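Local coordinates for ankyrin-repeat protein B (Legionella pneumophila, PDB 5K34) that probably acts as a bacterial F-box effector that hijacks the host ubiquitin-proteasome system, with this ankyrin domain as its likely protein-binding part, at residues 7-10 with 11-15; 23-26 with 27-31; 100-103 with 104-108. All blocks are in the same frame, centred on the assembly; numbering follows the deposited sequence. Where two conformers were deposited one is given.

The three contacts are single-helix turns in series along the ankyrin domain. Contacts 1 and 2 sit on consecutive helices, 5-19 and 23-30, with centres about 11 Å apart, and they touch: Ile29 CD1 lies 3.6 Å from Leu14 N, and Leu14 CD2 meets Leu30 CD2 at 3.8 Å. Residues that cover the backbone in contact 2 therefore also pack against helix 5-19. Contact 3, on helix 97-112, lies on the opposite side of the chain's centre from contact 1, their centres about 27 Å apart. It stays about 12 Å from contact 2 at the nearest atoms, and helix 58-67 has contacts with residues of both.

Contact 1 of 3, residues 7-10 with 11-15; sequences KREL and WGNLM
The first long helix of the ankyrin domain, helix 5-19, carries this contact, in which Glu9 and Asn13 stand one turn apart and are joined through both backbone and water. Asn13 N donates to Glu9 O at 3.1 Å. Above that bond the two side chains run side by side in the same direction, their closest atoms being Glu9 CG and Asn13 ND2 at 4.1 Å. Glu9 has CG anti to its amide nitrogen (chi1 172°) and an extended chain, which carries the carboxylate out along Asn13. The carboxylate and amide planes are turned 56° apart, and a water spans them: it donates to Glu9 OE2 at 2.7 Å and accepts from Asn13 ND2 at 3.0 Å. Asn13 CG sits 3.4 Å from Glu9 O, beside the carbonyl that its own backbone N-H binds.

The other turns are regular, with Trp11 N bonded to Lys7 O at 2.8 Å and Leu14 N to Leu10 O at the same length, while Gly12 N reaches Arg8 O. Trp11 leaves from the other flank of the helix; Leu14 CD2 sits 4.0 Å above one face of its indole, displaced toward the rim. The indole also stacks with the His43 ring and touches Pro48, while Leu14 packs on Val26, Ile29 and Leu30. The helix is thus two-sided: Trp11 and Leu14 join it to helices 23-30 and 48-54 and to His43, whereas on the exposed side a carboxylate and an amide too far apart for a direct bond are linked through a single water.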
ATOM      1  N   LYS A   7      15.463   1.569  11.999  1.00 17.09           N
ATOM      2  CA  LYS A   7      14.526   1.997  10.961  1.00 16.69           C
ATOM      3  C   LYS A   7      14.237   0.823  10.021  1.00 14.35           C
ATOM      4  O   LYS A   7      13.092   0.645   9.600  1.00 13.88           O
ATOM      5  CB  LYS A   7      15.008   3.252  10.169  1.00 22.52           C
ATOM      6  CG  LYS A   7      15.036   4.603  10.941  1.00 32.79           C
ATOM      7  CD  LYS A   7      13.797   4.866  11.805  1.00 42.40           C
ATOM      8  CE  LYS A   7      13.944   6.133  12.639  1.00 55.89           C
ATOM      9  NZ  LYS A   7      12.626   6.431  13.280  1.00 57.76           N
ATOM     10  N   ARG A   8      15.231   0.018   9.678  1.00 14.00           N
ATOM     11  CA  ARG A   8      14.973  -1.125   8.798  1.00 12.71           C
ATOM     12  C   ARG A   8      14.120  -2.166   9.487  1.00 12.18           C
ATOM     13  O   ARG A   8      13.229  -2.754   8.819  1.00 12.01           O
ATOM     14  CB  ARG A   8      16.325  -1.738   8.351  1.00 14.67           C
ATOM     15  CG  ARG A   8      16.978  -0.925   7.287  1.00 17.69           C
ATOM     16  CD  ARG A   8      18.343  -1.507   6.942  1.00 20.93           C
ATOM     17  NE  ARG A   8      18.868  -0.789   5.785  1.00 26.00           N
ATOM     18  CZ  ARG A   8      20.037  -1.056   5.215  1.00 33.58           C
ATOM     19  NH1 ARG A   8      20.815  -2.013   5.708  1.00 38.00           N
ATOM     20  NH2 ARG A   8      20.403  -0.348   4.158  1.00 34.85           N
ATOM     21  N   GLU A   9      14.312  -2.445  10.772  1.00 12.09           N
ATOM     22  CA  GLU A   9      13.471  -3.385  11.493  1.00 12.49           C
ATOM     23  C   GLU A   9      12.043  -2.877  11.561  1.00 11.36           C
ATOM     24  O   GLU A   9      11.099  -3.624  11.313  1.00 11.16           O
ATOM     25  CB  GLU A   9      14.027  -3.639  12.904  1.00 15.90           C
ATOM     26  CG  GLU A   9      13.141  -4.456  13.841  1.00 21.92           C
ATOM     27  CD  GLU A   9      13.673  -4.588  15.280  1.00 32.49           C
ATOM     28  OE1 GLU A   9      14.505  -3.746  15.720  1.00 38.40           O
ATOM     29  OE2 GLU A   9      13.246  -5.556  15.959  1.00 33.55           O
ATOM     30  N   LEU A  10      11.867  -1.577  11.869  1.00 10.94           N
ATOM     31  CA  LEU A  10      10.535  -0.987  11.862  1.00 10.95           C
ATOM     32  C   LEU A  10       9.896  -1.061  10.482  1.00  9.51           C
ATOM     33  O   LEU A  10       8.696  -1.358  10.412  1.00  9.37           O
ATOM     34  CB  LEU A  10      10.578   0.471  12.326  1.00 12.90           C
ATOM     35  CG  LEU A  10      10.851   0.741  13.826  1.00 15.76           C
ATOM     36  CD1 LEU A  10      11.118   2.229  14.027  1.00 17.11           C
ATOM     37  CD2 LEU A  10       9.675   0.277  14.645  1.00 18.10           C
ATOM     38  N   TRP A  11      10.654  -0.777   9.438  1.00  9.35           N
ATOM     39  CA  TRP A  11      10.075  -0.830   8.083  1.00  8.85           C
ATOM     40  C   TRP A  11       9.567  -2.249   7.768  1.00  7.72           C
ATOM     41  O   TRP A  11       8.471  -2.407   7.219  1.00  7.70           O
ATOM     42  CB  TRP A  11      11.097  -0.398   7.031  1.00  8.98           C
ATOM     43  CG  TRP A  11      10.521  -0.398   5.642  1.00  8.78           C
ATOM     44  CD1 TRP A  11      10.480  -1.447   4.761  1.00  8.90           C
ATOM     45  CD2 TRP A  11       9.873   0.693   5.009  1.00  8.95           C
ATOM     46  NE1 TRP A  11       9.841  -1.055   3.608  1.00  8.86           N
ATOM     47  CE2 TRP A  11       9.477   0.260   3.717  1.00  8.80           C
ATOM     48  CE3 TRP A  11       9.598   2.017   5.392  1.00  9.48           C
ATOM     49  CZ2 TRP A  11       8.824   1.102   2.819  1.00  9.73           C
ATOM     50  CZ3 TRP A  11       8.924   2.847   4.487  1.00 11.17           C
ATOM     51  CH2 TRP A  11       8.571   2.395   3.222  1.00 10.77           C
ATOM     52  N   GLY A  12      10.376  -3.268   8.064  1.00  7.96           N
ATOM     53  CA  GLY A  12       9.911  -4.634   7.799  1.00  8.04           C
ATOM     54  C   GLY A  12       8.658  -4.982   8.566  1.00  7.88           C
ATOM     55  O   GLY A  12       7.737  -5.598   8.014  1.00  7.73           O
ATOM     56  N   ASN A  13       8.590  -4.555   9.830  1.00  7.94           N
ATOM     57  CA  ASN A  13       7.390  -4.805  10.632  1.00  7.72           C
ATOM     58  C   ASN A  13       6.192  -4.017  10.093  1.00  7.17           C
ATOM     59  O   ASN A  13       5.045  -4.491  10.163  1.00  7.96           O
ATOM     60  CB  ASN A  13       7.658  -4.411  12.094  1.00  8.55           C
ATOM     61  CG  ASN A  13       8.537  -5.394  12.793  1.00  9.71           C
ATOM     62  OD1 ASN A  13       8.753  -6.517  12.338  1.00 11.05           O
ATOM     63  ND2 ASN A  13       9.055  -4.991  13.949  1.00 11.03           N
ATOM     64  N   LEU A  14       6.445  -2.818   9.555  1.00  7.02           N
ATOM     65  CA  LEU A  14       5.400  -1.983   8.920  1.00  7.28           C
ATOM     66  C   LEU A  14       4.822  -2.675   7.703  1.00  7.04           C
ATOM     67  O   LEU A  14       3.607  -2.678   7.485  1.00  7.32           O
ATOM     68  CB  LEU A  14       6.013  -0.659   8.534  1.00  8.24           C
ATOM     69  CG  LEU A  14       5.188   0.320   7.728  1.00  8.84           C
ATOM     70  CD1 LEU A  14       3.936   0.736   8.488  1.00 10.12           C
ATOM     71  CD2 LEU A  14       6.050   1.522   7.364  1.00  9.79           C
ATOM     72  N   MET A  15       5.645  -3.240   6.820  1.00  7.37           N
ATOM     73  CA  MET A  15       5.189  -4.008   5.663  1.00  6.98           C
ATOM     74  C   MET A  15       4.295  -5.162   6.113  1.00  6.44           C
ATOM     75  O   MET A  15       3.219  -5.391   5.518  1.00  7.19           O
ATOM     76  CB  MET A  15       6.378  -4.528   4.875  1.00  9.11           C
ATOM     77  CG  MET A  15       7.162  -3.408   4.183  1.00  9.74           C
ATOM     78  SD  MET A  15       6.286  -2.549   2.879  1.00  9.69           S
ATOM     79  CE  MET A  15       6.367  -3.805   1.577  1.00 11.28           C
TER
HETATM   80  O   HOH W   1      10.854  -6.797  15.529  1.00 20.81           O

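Contact 2 of 3, residues 23-26 with 27-31; sequences LEEV and KKILK
Leu23 O receives the shortest bond of this turn, 2.8 Å from Lys27 N with an N-H...O angle of 164°, and the aliphatic part of the Lys27 side chain lies against the same carbonyl, CG 3.4 Å from the oxygen. The extended lysine then crosses the leucine obliquely, bringing CE to 3.8 Å from Leu23 CG, so that its methylenes, rather than its ammonium, make the closest approach.

Glu25 is shaped differently. Its chain bends at chi2 (66°), turning the carboxylate forward, toward the next turn, where OE2 lies 4.0 Å from Ile29 CD1. Lys28 is modelled in two conformers, and its approach to the same carboxylate is doubtful. On the side facing helix 5-19, Val26 and Leu30 lie side by side and point the same way. Val26 also touches Ala17 of that helix, while Leu23 and Lys27 touch Tyr63 of helix 58-67. A short helix packed between helix 5-19 and helix 58-67, with aliphatic residues turned to the antiparallel helix before it, is typical of the stacked antiparallel helices of ankyrin repeats.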
ATOM      1  N   LEU A  23      -3.956  -2.123  11.090  1.00  7.41           N
ATOM      2  CA  LEU A  23      -3.824  -0.668  10.991  1.00  7.98           C
ATOM      3  C   LEU A  23      -3.361  -0.059  12.330  1.00  8.11           C
ATOM      4  O   LEU A  23      -2.596   0.906  12.341  1.00  8.15           O
ATOM      5  CB  LEU A  23      -5.116  -0.020  10.524  1.00  7.95           C
ATOM      6  CG  LEU A  23      -5.061   1.484  10.351  1.00  8.53           C
ATOM      7  CD1 LEU A  23      -3.966   1.967   9.398  1.00  9.39           C
ATOM      8  CD2 LEU A  23      -6.415   1.967   9.854  1.00  9.26           C
ATOM      9  N   GLU A  24      -3.841  -0.630  13.427  1.00  8.61           N
ATOM     10  CA  GLU A  24      -3.366  -0.115  14.743  1.00 10.08           C
ATOM     11  C   GLU A  24      -1.825  -0.198  14.865  1.00  9.49           C
ATOM     12  O   GLU A  24      -1.185   0.764  15.293  1.00 10.05           O
ATOM     13  CB  GLU A  24      -4.040  -0.912  15.877  1.00 13.69           C
ATOM     14  CG  GLU A  24      -5.535  -0.706  16.000  1.00 19.97           C
ATOM     15  CD  GLU A  24      -6.205  -1.779  16.902  1.00 31.06           C
ATOM     16  OE1 GLU A  24      -5.515  -2.698  17.442  1.00 39.95           O
ATOM     17  OE2 GLU A  24      -7.455  -1.706  17.067  1.00 31.17           O
ATOM     18  N   GLU A  25      -1.234  -1.323  14.449  1.00  9.10           N
ATOM     19  CA  GLU A  25       0.214  -1.475  14.506  1.00  8.90           C
ATOM     20  C   GLU A  25       0.907  -0.627  13.467  1.00  8.81           C
ATOM     21  O   GLU A  25       1.932  -0.010  13.779  1.00  9.07           O
ATOM     22  CB  GLU A  25       0.579  -2.951  14.345  1.00  9.95           C
ATOM     23  CG  GLU A  25       2.058  -3.241  14.464  1.00 11.18           C
ATOM     24  CD  GLU A  25       2.631  -2.988  15.861  1.00 13.98           C
ATOM     25  OE1 GLU A  25       1.858  -2.766  16.820  1.00 14.60           O
ATOM     26  OE2 GLU A  25       3.876  -3.051  15.999  1.00 16.38           O
ATOM     27  N   VAL A  26       0.360  -0.541  12.232  1.00  8.80           N
ATOM     28  CA  VAL A  26       0.840   0.507  11.233  0.50  8.03           C
ATOM     29  C   VAL A  26       0.921   1.907  11.875  1.00  8.12           C
ATOM     30  O   VAL A  26       1.941   2.574  11.778  1.00  8.37           O
ATOM     31  CB  VAL A  26      -0.084   0.555   9.993  0.50  7.03           C
ATOM     32  CG1 VAL A  26       0.241   1.774   9.102  0.50  7.90           C
ATOM     33  CG2 VAL A  26       0.023  -0.736   9.177  0.50  5.23           C
ATOM     34  N   LYS A  27      -0.165   2.343  12.518  1.00  8.75           N
ATOM     35  CA  LYS A  27      -0.189   3.699  13.107  1.00  9.41           C
ATOM     36  C   LYS A  27       0.882   3.847  14.190  1.00  9.63           C
ATOM     37  O   LYS A  27       1.549   4.885  14.271  1.00 10.40           O
ATOM     38  CB  LYS A  27      -1.581   3.986  13.670  1.00  9.29           C
ATOM     39  CG  LYS A  27      -2.614   4.260  12.604  1.00 10.05           C
ATOM     40  CD  LYS A  27      -4.014   4.361  13.252  1.00 12.68           C
ATOM     41  CE  LYS A  27      -5.133   4.760  12.295  1.00 13.76           C
ATOM     42  NZ  LYS A  27      -6.503   4.753  12.901  1.00 17.68           N
ATOM     43  N   LYS A  28       1.023   2.810  14.998  1.00  9.53           N
ATOM     44  CA  LYS A  28       2.074   2.856  16.058  0.50 10.26           C
ATOM     45  C   LYS A  28       3.461   2.986  15.502  1.00 10.23           C
ATOM     46  O   LYS A  28       4.321   3.757  16.042  1.00 11.14           O
ATOM     47  CB  LYS A  28       2.018   1.593  16.908  0.50 11.05           C
ATOM     48  CG  LYS A  28       0.886   1.556  17.892  0.50 13.50           C
ATOM     49  CD  LYS A  28       1.025   0.315  18.759  0.50 17.99           C
ATOM     50  CE  LYS A  28       2.497   0.008  18.961  0.50 20.83           C
ATOM     51  NZ  LYS A  28       3.121   0.569  20.220  0.50 28.28           N
ATOM     52  N   ILE A  29       3.761   2.278  14.416  1.00  9.51           N
ATOM     53  CA  ILE A  29       5.078   2.372  13.797  1.00 10.07           C
ATOM     54  C   ILE A  29       5.273   3.732  13.142  1.00 10.73           C
ATOM     55  O   ILE A  29       6.361   4.346  13.257  1.00 12.21           O
ATOM     56  CB  ILE A  29       5.290   1.221  12.788  1.00  9.85           C
ATOM     57  CG1 ILE A  29       5.332  -0.114  13.516  1.00  9.63           C
ATOM     58  CG2 ILE A  29       6.552   1.481  11.948  1.00 10.63           C
ATOM     59  CD1 ILE A  29       5.198  -1.316  12.590  1.00 10.15           C
ATOM     60  N   LEU A  30       4.259   4.254  12.451  1.00 11.01           N
ATOM     61  CA  LEU A  30       4.431   5.561  11.770  1.00 11.40           C
ATOM     62  C   LEU A  30       4.604   6.699  12.793  1.00 13.03           C
ATOM     63  O   LEU A  30       5.259   7.695  12.442  1.00 14.27           O
ATOM     64  CB  LEU A  30       3.280   5.821  10.799  1.00 11.37           C
ATOM     65  CG  LEU A  30       3.184   4.780   9.660  1.00 11.28           C
ATOM     66  CD1 LEU A  30       2.095   5.170   8.729  1.00 12.47           C
ATOM     67  CD2 LEU A  30       4.505   4.604   8.914  1.00 12.19           C
ATOM     68  N   LYS A  31       4.101   6.530  14.012  1.00 13.14           N
ATOM     69  CA  LYS A  31       4.322   7.558  15.051  1.00 15.69           C
ATOM     70  C   LYS A  31       5.794   7.657  15.401  1.00 15.25           C
ATOM     71  O   LYS A  31       6.195   8.683  15.987  1.00 17.97           O
ATOM     72  CB  LYS A  31       3.582   7.162  16.298  1.00 18.80           C
ATOM     73  CG  LYS A  31       2.178   7.671  16.400  1.00 24.86           C
ATOM     74  CD  LYS A  31       2.044   7.943  17.897  1.00 32.76           C
ATOM     75  CE  LYS A  31       0.622   7.882  18.430  1.00 43.91           C
ATOM     76  NZ  LYS A  31       0.715   7.979  19.934  1.00 52.80           N
TER

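Contact 3 of 3, residues 100-103 with 104-108; sequences KKQI and RALIR
Four i to i+4 bonds run through residues 100-107, from Arg104 N to Lys100 O at 2.9 Å through to Ile107 N to Ile103 O, also 2.9 Å and the straightest of them at 169°. Ile103 and Ile107 lie side by side over that last bond. CG2 of Ile103, anti to its own amide nitrogen, meets Ile107 CD1 at 3.8 Å, and Ile107 CG1 rests 3.3 Å from Ile103 O, covering the carbonyl with hydrocarbon.

This is the face by which helix 97-112 packs on the ankyrin repeats: Ile107 touches Leu86 and Ile103 touches Gln89 of helix 82-91, while Leu106 reaches Asn62 of helix 58-67. Leu106 also covers its own turn, with CD1 3.7 Å from Gln102 O.

Beside these, at the margin of the same side, Lys100 and Arg104 point the same way. Arg104 is extended from CG to NE and brings NH1 alongside the lysine, 3.9 Å from Lys100 CE, which approaches the guanidinium obliquely. Lys100 NZ stays 4.9 Å from Arg104 NH2, a separation at which the like charges would be expected to repel somewhat. The side chains of Lys100 and Arg104 both touch Leu90.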
ATOM      1  N   LYS A 100     -13.553  -7.138  -5.511  1.00 10.92           N
ATOM      2  CA  LYS A 100     -13.400  -6.414  -6.727  1.00 10.59           C
ATOM      3  C   LYS A 100     -14.015  -5.005  -6.665  1.00  9.78           C
ATOM      4  O   LYS A 100     -13.512  -4.074  -7.259  1.00  9.86           O
ATOM      5  CB  LYS A 100     -13.991  -7.207  -7.895  1.00 11.81           C
ATOM      6  CG  LYS A 100     -13.079  -8.371  -8.288  1.00 13.66           C
ATOM      7  CD  LYS A 100     -13.767  -9.356  -9.214  1.00 17.33           C
ATOM      8  CE  LYS A 100     -14.116  -8.786 -10.523  1.00 17.88           C
ATOM      9  NZ  LYS A 100     -14.335  -9.987 -11.376  1.00 21.37           N
ATOM     10  N   LYS A 101     -15.145  -4.861  -5.933  1.00 10.60           N
ATOM     11  CA  LYS A 101     -15.747  -3.513  -5.775  1.00 10.94           C
ATOM     12  C   LYS A 101     -14.788  -2.578  -5.012  1.00  9.23           C
ATOM     13  O   LYS A 101     -14.613  -1.414  -5.329  1.00  9.85           O
ATOM     14  CB  LYS A 101     -17.048  -3.672  -4.969  1.00 14.46           C
ATOM     15  CG  LYS A 101     -18.160  -4.218  -5.849  1.00 21.36           C
ATOM     16  CD  LYS A 101     -18.478  -3.204  -6.935  1.00 31.62           C
ATOM     17  CE  LYS A 101     -19.837  -3.359  -7.638  1.00 40.15           C
ATOM     18  NZ  LYS A 101     -19.994  -2.173  -8.538  1.00 41.39           N
ATOM     19  N   GLN A 102     -14.167  -3.129  -4.006  1.00  8.78           N
ATOM     20  CA  GLN A 102     -13.158  -2.335  -3.240  0.50  9.12           C
ATOM     21  C   GLN A 102     -11.929  -1.980  -4.080  1.00  8.27           C
ATOM     22  O   GLN A 102     -11.384  -0.845  -3.995  1.00  8.33           O
ATOM     23  CB  GLN A 102     -12.709  -3.021  -1.980  0.50 10.42           C
ATOM     24  CG  GLN A 102     -11.721  -2.127  -1.259  0.50 13.45           C
ATOM     25  CD  GLN A 102     -12.264  -0.723  -0.941  0.50 14.21           C
ATOM     26  OE1 GLN A 102     -11.830   0.379  -1.498  0.50 11.25           O
ATOM     27  NE2 GLN A 102     -13.195  -0.745  -0.004  0.50 16.79           N
ATOM     28  N   ILE A 103     -11.525  -2.937  -4.936  1.00  8.26           N
ATOM     29  CA  ILE A 103     -10.385  -2.723  -5.809  1.00  8.37           C
ATOM     30  C   ILE A 103     -10.705  -1.625  -6.820  1.00  8.50           C
ATOM     31  O   ILE A 103      -9.909  -0.682  -7.013  1.00  8.50           O
ATOM     32  CB  ILE A 103     -10.016  -4.053  -6.514  1.00  8.53           C
ATOM     33  CG1 ILE A 103      -9.420  -5.015  -5.521  1.00  9.11           C
ATOM     34  CG2 ILE A 103      -9.057  -3.791  -7.668  1.00  9.20           C
ATOM     35  CD1 ILE A 103      -9.462  -6.489  -5.996  1.00 10.09           C
ATOM     36  N   ARG A 104     -11.872  -1.721  -7.424  1.00  9.18           N
ATOM     37  CA  ARG A 104     -12.287  -0.744  -8.375  1.00  9.66           C
ATOM     38  C   ARG A 104     -12.361   0.660  -7.781  1.00  8.80           C
ATOM     39  O   ARG A 104     -11.956   1.662  -8.403  1.00  9.49           O
ATOM     40  CB  ARG A 104     -13.642  -1.184  -8.961  1.00 13.36           C
ATOM     41  CG  ARG A 104     -13.569  -2.116 -10.155  1.00 21.13           C
ATOM     42  CD  ARG A 104     -14.916  -2.321 -10.936  1.00 29.35           C
ATOM     43  NE  ARG A 104     -14.744  -3.317 -12.034  1.00 36.33           N
ATOM     44  CZ  ARG A 104     -15.003  -4.629 -11.967  1.00 38.64           C
ATOM     45  NH1 ARG A 104     -15.506  -5.163 -10.868  1.00 45.19           N
ATOM     46  NH2 ARG A 104     -14.775  -5.420 -13.029  1.00 39.19           N
ATOM     47  N   ALA A 105     -12.896   0.762  -6.569  1.00  8.47           N
ATOM     48  CA  ALA A 105     -13.007   2.060  -5.897  1.00  8.41           C
ATOM     49  C   ALA A 105     -11.612   2.658  -5.618  1.00  7.53           C
ATOM     50  O   ALA A 105     -11.436   3.884  -5.764  1.00  8.28           O
ATOM     51  CB  ALA A 105     -13.794   1.905  -4.610  1.00  9.50           C
ATOM     52  N   LEU A 106     -10.655   1.823  -5.231  1.00  7.16           N
ATOM     53  CA  LEU A 106      -9.284   2.307  -4.999  1.00  7.79           C
ATOM     54  C   LEU A 106      -8.620   2.725  -6.324  1.00  7.12           C
ATOM     55  O   LEU A 106      -7.964   3.787  -6.326  1.00  7.77           O
ATOM     56  CB  LEU A 106      -8.451   1.241  -4.282  1.00  8.46           C
ATOM     57  CG  LEU A 106      -8.661   1.106  -2.809  1.00  9.89           C
ATOM     58  CD1 LEU A 106      -8.196  -0.222  -2.261  1.00 11.42           C
ATOM     59  CD2 LEU A 106      -7.952   2.243  -2.058  1.00 12.74           C
ATOM     60  N   ILE A 107      -8.787   1.966  -7.381  1.00  7.06           N
ATOM     61  CA  ILE A 107      -8.255   2.375  -8.684  1.00  7.51           C
ATOM     62  C   ILE A 107      -8.812   3.715  -9.088  1.00  7.67           C
ATOM     63  O   ILE A 107      -8.087   4.622  -9.501  1.00  8.03           O
ATOM     64  CB  ILE A 107      -8.525   1.329  -9.773  1.00  7.79           C
ATOM     65  CG1 ILE A 107      -7.763   0.027  -9.472  1.00  8.75           C
ATOM     66  CG2 ILE A 107      -8.143   1.885 -11.146  1.00  8.33           C
ATOM     67  CD1 ILE A 107      -8.253  -1.150 -10.262  1.00  8.80           C
ATOM     68  N   ARG A 108     -10.120   3.868  -8.933  1.00  8.03           N
ATOM     69  CA  ARG A 108     -10.780   5.095  -9.317  1.00  9.01           C
ATOM     70  C   ARG A 108     -10.283   6.261  -8.540  1.00  8.18           C
ATOM     71  O   ARG A 108      -9.960   7.343  -9.085  1.00  8.89           O
ATOM     72  CB  ARG A 108     -12.307   4.900  -9.179  1.00 10.93           C
ATOM     73  CG  ARG A 108     -13.078   6.143  -9.628  1.00 13.58           C
ATOM     74  CD  ARG A 108     -14.539   6.115  -9.200  1.00 17.43           C
ATOM     75  NE  ARG A 108     -14.625   6.151  -7.727  1.00 21.78           N
ATOM     76  CZ  ARG A 108     -14.265   7.165  -6.911  1.00 29.50           C
ATOM     77  NH1 ARG A 108     -13.803   8.367  -7.337  1.00 25.74           N
ATOM     78  NH2 ARG A 108     -14.376   6.975  -5.589  1.00 40.14           N
TER